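Local coordinates for A-type flavoprotein (Giardia intestinalis, PDB 2Q9U) that probably reduces dioxygen at a diiron centre, using electrons passed on by a bound flavin mononucleotide, and so scavenges oxygen for the parasite, at residues 44-49 with 139-144; 79-84 with 102-107. One frame throughout, in Å; residues are numbered along the deposited sequence.

Contact 1: residues 44-49 with 139-144; sequences YFIDDE and GKRTLK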
loop_
_atom_site.group_PDB
_atom_site.type_symbol
_atom_site.label_atom_id
_atom_site.label_comp_id
_atom_site.label_asym_id
_atom_site.label_seq_id
_atom_site.Cartn_x
_atom_site.Cartn_y
_atom_site.Cartn_z
ATOM N N TYR A 44 -7.625 30.405 -13.557
ATOM C CA TYR A 44 -7.561 31.810 -13.129
ATOM C C TYR A 44 -8.692 32.613 -13.757
ATOM O O TYR A 44 -9.040 32.368 -14.891
ATOM C CB TYR A 44 -6.210 32.435 -13.495
ATOM C CG TYR A 44 -5.082 31.701 -12.808
ATOM C CD1 TYR A 44 -4.763 31.978 -11.474
ATOM C CD2 TYR A 44 -4.410 30.663 -13.458
ATOM C CE1 TYR A 44 -3.734 31.258 -10.819
ATOM C CE2 TYR A 44 -3.403 29.935 -12.813
ATOM C CZ TYR A 44 -3.078 30.242 -11.495
ATOM O OH TYR A 44 -2.059 29.530 -10.863
ATOM N N PHE A 45 -9.245 33.554 -12.987
ATOM C CA PHE A 45 -10.236 34.467 -13.511
ATOM C C PHE A 45 -9.664 35.876 -13.589
ATOM O O PHE A 45 -9.156 36.388 -12.589
ATOM C CB PHE A 45 -11.504 34.445 -12.655
ATOM C CG PHE A 45 -12.452 35.565 -12.997
ATOM C CD1 PHE A 45 -13.274 35.483 -14.128
ATOM C CD2 PHE A 45 -12.455 36.742 -12.237
ATOM C CE1 PHE A 45 -14.115 36.561 -14.482
ATOM C CE2 PHE A 45 -13.294 37.807 -12.577
ATOM C CZ PHE A 45 -14.134 37.713 -13.679
ATOM N N ILE A 46 -9.757 36.489 -14.773
ATOM C CA ILE A 46 -9.287 37.853 -15.003
ATOM C C ILE A 46 -10.491 38.796 -15.064
ATOM O O ILE A 46 -11.348 38.684 -15.958
ATOM C CB ILE A 46 -8.447 37.985 -16.285
ATOM C CG1 ILE A 46 -7.301 36.968 -16.266
ATOM C CG2 ILE A 46 -7.890 39.452 -16.410
ATOM C CD1 ILE A 46 -6.640 36.762 -17.624
ATOM N N ASP A 47 -10.539 39.726 -14.116
ATOM C CA ASP A 47 -11.630 40.692 -14.030
ATOM C C ASP A 47 -11.313 41.819 -15.009
ATOM O O ASP A 47 -10.590 42.755 -14.662
ATOM C CB ASP A 47 -11.712 41.238 -12.593
ATOM C CG ASP A 47 -12.783 42.304 -12.419
ATOM O OD1 ASP A 47 -13.562 42.549 -13.369
ATOM O OD2 ASP A 47 -12.836 42.900 -11.317
ATOM N N ASP A 48 -11.846 41.743 -16.225
ATOM C CA ASP A 48 -11.626 42.808 -17.196
ATOM C C ASP A 48 -12.938 43.074 -17.959
ATOM O O ASP A 48 -13.985 42.493 -17.636
ATOM C CB ASP A 48 -10.464 42.466 -18.147
ATOM C CG ASP A 48 -9.668 43.700 -18.580
ATOM O OD1 ASP A 48 -10.250 44.819 -18.676
ATOM O OD2 ASP A 48 -8.453 43.553 -18.824
ATOM N N GLU A 49 -12.877 43.952 -18.959
ATOM C CA GLU A 49 -14.071 44.306 -19.733
ATOM C C GLU A 49 -14.669 43.072 -20.414
ATOM O O GLU A 49 -15.896 42.942 -20.534
ATOM C CB GLU A 49 -13.730 45.405 -20.756
ATOM C CG GLU A 49 -13.384 46.744 -20.073
ATOM C CD GLU A 49 -12.765 47.761 -21.032
ATOM O OE1 GLU A 49 -13.006 47.659 -22.261
ATOM O OE2 GLU A 49 -12.029 48.657 -20.553
ATOM N N GLY A 139 -9.804 44.083 -22.661
ATOM C CA GLY A 139 -10.189 45.355 -22.027
ATOM C C GLY A 139 -8.971 46.210 -21.786
ATOM O O GLY A 139 -8.307 46.635 -22.731
ATOM N N LYS A 140 -8.669 46.458 -20.511
ATOM C CA LYS A 140 -7.408 47.078 -20.110
ATOM C C LYS A 140 -6.229 46.186 -20.487
ATOM O O LYS A 140 -5.140 46.680 -20.799
ATOM C CB LYS A 140 -7.403 47.372 -18.598
ATOM C CG LYS A 140 -8.537 48.278 -18.191
ATOM C CD LYS A 140 -8.100 49.330 -17.175
ATOM C CE LYS A 140 -8.719 50.692 -17.525
ATOM N NZ LYS A 140 -8.222 51.196 -18.855
ATOM N N ARG A 141 -6.454 44.874 -20.479
ATOM C CA ARG A 141 -5.386 43.912 -20.742
ATOM C C ARG A 141 -5.466 43.355 -22.164
ATOM O O ARG A 141 -6.515 43.387 -22.808
ATOM C CB ARG A 141 -5.402 42.762 -19.708
ATOM C CG ARG A 141 -5.200 43.215 -18.257
ATOM C CD ARG A 141 -5.364 42.040 -17.280
ATOM N NE ARG A 141 -5.419 42.426 -15.864
ATOM C CZ ARG A 141 -6.512 42.899 -15.258
ATOM N NH1 ARG A 141 -7.622 43.133 -15.953
ATOM N NH2 ARG A 141 -6.487 43.183 -13.953
ATOM N N THR A 142 -4.338 42.878 -22.658
ATOM C CA THR A 142 -4.308 42.025 -23.836
ATOM C C THR A 142 -3.629 40.700 -23.472
ATOM O O THR A 142 -2.910 40.612 -22.461
ATOM C CB THR A 142 -3.561 42.667 -25.002
ATOM O OG1 THR A 142 -2.174 42.846 -24.669
ATOM C CG2 THR A 142 -4.187 44.027 -25.372
ATOM N N LEU A 143 -3.884 39.681 -24.279
ATOM C CA LEU A 143 -3.278 38.360 -24.093
ATOM C C LEU A 143 -2.597 37.889 -25.363
ATOM O O LEU A 143 -3.153 38.036 -26.474
ATOM C CB LEU A 143 -4.344 37.339 -23.691
ATOM C CG LEU A 143 -5.111 37.577 -22.387
ATOM C CD1 LEU A 143 -6.141 36.484 -22.213
ATOM C CD2 LEU A 143 -4.148 37.628 -21.200
ATOM N N LYS A 144 -1.385 37.343 -25.187
ATOM C CA LYS A 144 -0.593 36.710 -26.243
ATOM C C LYS A 144 -0.466 35.213 -25.935
ATOM O O LYS A 144 -0.649 34.784 -24.781
ATOM C CB LYS A 144 0.810 37.324 -26.321
ATOM C CG LYS A 144 0.811 38.854 -26.400
ATOM C CD LYS A 144 0.418 39.349 -27.787
ATOM C CE LYS A 144 1.585 39.257 -28.767
ATOM N NZ LYS A 144 1.399 38.057 -29.583
HETATM O O HOH W 1 -8.871 44.369 -13.212
#
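Arg141 sets out with CG beside its backbone N (chi1 -61°) and runs extended from CG to NE, a course that brings its guanidinium NH1 to Asp48 OD2 and to the carbonyl O of Asp47. Asp48 in turn swings its carboxylate across to 139-144 with chi1 at -146°, away from the usual staggered positions. There each oxygen takes a separate backbone N-H on its syn side: Asp48 OD1 accepts from Lys140 N at 2.9 Å, and Asp48 OD2 from Arg141 N, also at 2.9 Å. Asp48 OD1 has a second donor, since Glu49 N meets it on the anti side at 2.8 Å. The carboxylate thus ties together two loop stretches, 47-49 and 139-141, and the salt bridge from Arg141 NH1 to Asp48 OD2, 3.0 Å long, adds charge to the grip although its hydrogen bond is weak and the two planes stand nearly perpendicular. Arg141 NH1 also reaches Asp47 O at 3.3 Å, from above the carbonyl plane, while a water joins Asp47 O to Arg141 NH2. Over one face of the guanidinium lies Ile46 CG2, 3.7 Å from Arg141 CD. Gly139 CA comes within 3.4 Å of Asp48 OD1, with Glu49 alongside, and its backbone angles suit glycine. Asp164 engages Arg141 NE in a further salt bridge, and Arg141 NH2 donates to the backbone O of Pro15. The contact lies within the metallo-beta-lactamase-like domain, where strand 39-46 of one sheet ends close to the start of strand 142-147 of the other, with Leu143 packed on strand 157-161.

Contact 2: residues 79-84 with 102-107; sequences KYVVMN and TNATFV
Strands 80-82 and 105-107 run parallel, their axes 4.7 Å apart and inclined by 26°, and along them Thr105 N donates to Lys79 O, Val81 N to Thr105 O, Val107 N to Val81 O and Met83 N to Val107 O. On one face of the sheet Val107 CG2 comes within 3.5 Å of Tyr80 CD1, approaching the ring obliquely, while Val82 CG2 lies 4.1 Å from Val107 CB. Lys79 CG rests over a face of the same tyrosine ring, towards its rim. The pair belongs to a beta-alpha-beta unit in which the chain leaves strand 80-82, passes through helix 94-97 and returns as the neighbouring parallel strand, a connection at home in the alpha/beta layers of the metallo-beta-lactamase fold. On the other face, Val81 and Phe106 lie side by side. With CG beside the backbone N (chi1 -74°), Phe106 brings the CD1-CE1 side of its ring to Val81, with CE1 3.7 Å from Val81 CB. Val81 CG2 meets Ala104 CB at 4.1 Å, and Met83 CG comes up to the edge of the phenylalanine ring. Where the strands begin, one water draws three groups together: it accepts from Lys79 NZ at 2.9 Å, donates to Asn103 O at 2.6 Å and bonds Thr105 OG1. Strand 52-54 flanks 80-82 and strand 127-129 flanks 105-108, while Phe145 of the second sheet packs against Val82 and Val107.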
loop_
_atom_site.group_PDB
_atom_site.type_symbol
_atom_site.label_atom_id
_atom_site.label_comp_id
_atom_site.label_asym_id
_atom_site.label_seq_id
_atom_site.Cartn_x
_atom_site.Cartn_y
_atom_site.Cartn_z
ATOM N N LYS A 79 -16.756 35.994 -21.110
ATOM C CA LYS A 79 -16.585 36.184 -22.570
ATOM C C LYS A 79 -15.585 35.208 -23.201
ATOM O O LYS A 79 -15.806 34.729 -24.313
ATOM C CB LYS A 79 -16.184 37.638 -22.898
ATOM C CG LYS A 79 -15.760 37.890 -24.398
ATOM C CD LYS A 79 -16.952 37.680 -25.370
ATOM C CE LYS A 79 -16.543 37.814 -26.844
ATOM N NZ LYS A 79 -17.785 37.719 -27.696
ATOM N N TYR A 80 -14.478 34.936 -22.500
ATOM C CA TYR A 80 -13.432 34.038 -23.012
ATOM C C TYR A 80 -13.028 32.987 -21.977
ATOM O O TYR A 80 -12.871 33.282 -20.768
ATOM C CB TYR A 80 -12.170 34.811 -23.439
ATOM C CG TYR A 80 -12.409 35.809 -24.553
ATOM C CD1 TYR A 80 -12.737 35.378 -25.847
ATOM C CD2 TYR A 80 -12.313 37.179 -24.318
ATOM C CE1 TYR A 80 -12.972 36.307 -26.876
ATOM C CE2 TYR A 80 -12.534 38.109 -25.343
ATOM C CZ TYR A 80 -12.873 37.661 -26.615
ATOM O OH TYR A 80 -13.096 38.596 -27.618
ATOM N N VAL A 81 -12.858 31.770 -22.462
ATOM C CA VAL A 81 -12.176 30.704 -21.697
ATOM C C VAL A 81 -10.975 30.292 -22.531
ATOM O O VAL A 81 -11.115 29.746 -23.637
ATOM C CB VAL A 81 -13.079 29.500 -21.424
ATOM C CG1 VAL A 81 -12.329 28.456 -20.571
ATOM C CG2 VAL A 81 -14.364 29.942 -20.729
ATOM N N VAL A 82 -9.799 30.595 -22.001
ATOM C CA VAL A 82 -8.549 30.302 -22.653
ATOM C C VAL A 82 -8.050 28.935 -22.191
ATOM O O VAL A 82 -7.866 28.703 -20.990
ATOM C CB VAL A 82 -7.480 31.360 -22.317
ATOM C CG1 VAL A 82 -6.114 30.951 -22.854
ATOM C CG2 VAL A 82 -7.895 32.781 -22.804
ATOM N N MET A 83 -7.767 28.069 -23.161
ATOM C CA MET A 83 -7.286 26.706 -22.907
ATOM C C MET A 83 -5.865 26.522 -23.422
ATOM O O MET A 83 -5.613 26.658 -24.605
ATOM C CB MET A 83 -8.246 25.676 -23.554
ATOM C CG MET A 83 -9.661 25.654 -22.935
ATOM S SD MET A 83 -9.730 25.318 -21.159
ATOM C CE MET A 83 -9.202 23.605 -21.093
ATOM N N ASN A 84 -4.927 26.240 -22.508
ATOM C CA ASN A 84 -3.514 26.169 -22.843
ATOM C C ASN A 84 -3.116 24.772 -23.267
ATOM O O ASN A 84 -2.031 24.587 -23.817
ATOM C CB ASN A 84 -2.679 26.543 -21.603
ATOM C CG ASN A 84 -2.719 28.023 -21.297
ATOM O OD1 ASN A 84 -3.092 28.442 -20.182
ATOM N ND2 ASN A 84 -2.338 28.823 -22.269
ATOM N N THR A 102 -22.547 30.341 -21.280
ATOM C CA THR A 102 -23.526 30.625 -22.356
ATOM C C THR A 102 -22.984 31.536 -23.432
ATOM O O THR A 102 -23.257 31.368 -24.634
ATOM C CB THR A 102 -24.767 31.381 -21.819
ATOM O OG1 THR A 102 -24.999 31.045 -20.452
ATOM C CG2 THR A 102 -25.973 31.018 -22.642
ATOM N N ASN A 103 -22.242 32.540 -22.991
ATOM C CA ASN A 103 -21.782 33.574 -23.892
ATOM C C ASN A 103 -20.303 33.551 -24.204
ATOM O O ASN A 103 -19.801 34.470 -24.861
ATOM C CB ASN A 103 -22.222 34.937 -23.364
ATOM C CG ASN A 103 -23.709 35.158 -23.543
ATOM O OD1 ASN A 103 -24.238 35.043 -24.661
ATOM N ND2 ASN A 103 -24.388 35.471 -22.463
ATOM N N ALA A 104 -19.610 32.487 -23.773
ATOM C CA ALA A 104 -18.161 32.421 -23.914
ATOM C C ALA A 104 -17.704 31.917 -25.273
ATOM O O ALA A 104 -18.391 31.139 -25.913
ATOM C CB ALA A 104 -17.569 31.533 -22.798
ATOM N N THR A 105 -16.526 32.358 -25.676
ATOM C CA THR A 105 -15.784 31.813 -26.794
ATOM C C THR A 105 -14.545 31.120 -26.218
ATOM O O THR A 105 -13.854 31.682 -25.364
ATOM C CB THR A 105 -15.352 32.952 -27.751
ATOM O OG1 THR A 105 -16.530 33.571 -28.304
ATOM C CG2 THR A 105 -14.491 32.448 -28.883
ATOM N N PHE A 106 -14.283 29.906 -26.695
ATOM C CA PHE A 106 -13.135 29.114 -26.257
ATOM C C PHE A 106 -11.945 29.494 -27.128
ATOM O O PHE A 106 -12.038 29.449 -28.361
ATOM C CB PHE A 106 -13.471 27.610 -26.294
ATOM C CG PHE A 106 -14.375 27.202 -25.186
ATOM C CD1 PHE A 106 -13.849 26.835 -23.940
ATOM C CD2 PHE A 106 -15.761 27.262 -25.348
ATOM C CE1 PHE A 106 -14.697 26.501 -22.872
ATOM C CE2 PHE A 106 -16.612 26.943 -24.302
ATOM C CZ PHE A 106 -16.077 26.556 -23.052
ATOM N N VAL A 107 -10.861 29.912 -26.476
ATOM C CA VAL A 107 -9.712 30.493 -27.157
ATOM C C VAL A 107 -8.534 29.551 -26.988
ATOM O O VAL A 107 -8.131 29.253 -25.865
ATOM C CB VAL A 107 -9.314 31.855 -26.527
ATOM C CG1 VAL A 107 -8.094 32.441 -27.222
ATOM C CG2 VAL A 107 -10.479 32.848 -26.535
HETATM O O HOH W 2 -18.301 34.991 -26.961
#

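In the fold
The centres of the two contacts lie about 12 Å apart within the metallo-beta-lactamase-like domain. Along the chain 44-49 comes first, then 79-84 and 102-107, and finally 139-144, which means that both strands of contact 2 fall between the two halves of contact 1. They meet in the apolar layer between the sheets, where Leu143 CD1 is 4.1 Å from Val82 CG2. Contact 2 joins two neighbouring strands of the sheet that also holds strand 39-46, and contact 1 links that sheet to the one containing strand 142-147. Neither contact is part of the diiron site, although the Met83 side chain in contact 2 lies about 10 Å from the mu-oxo-diiron.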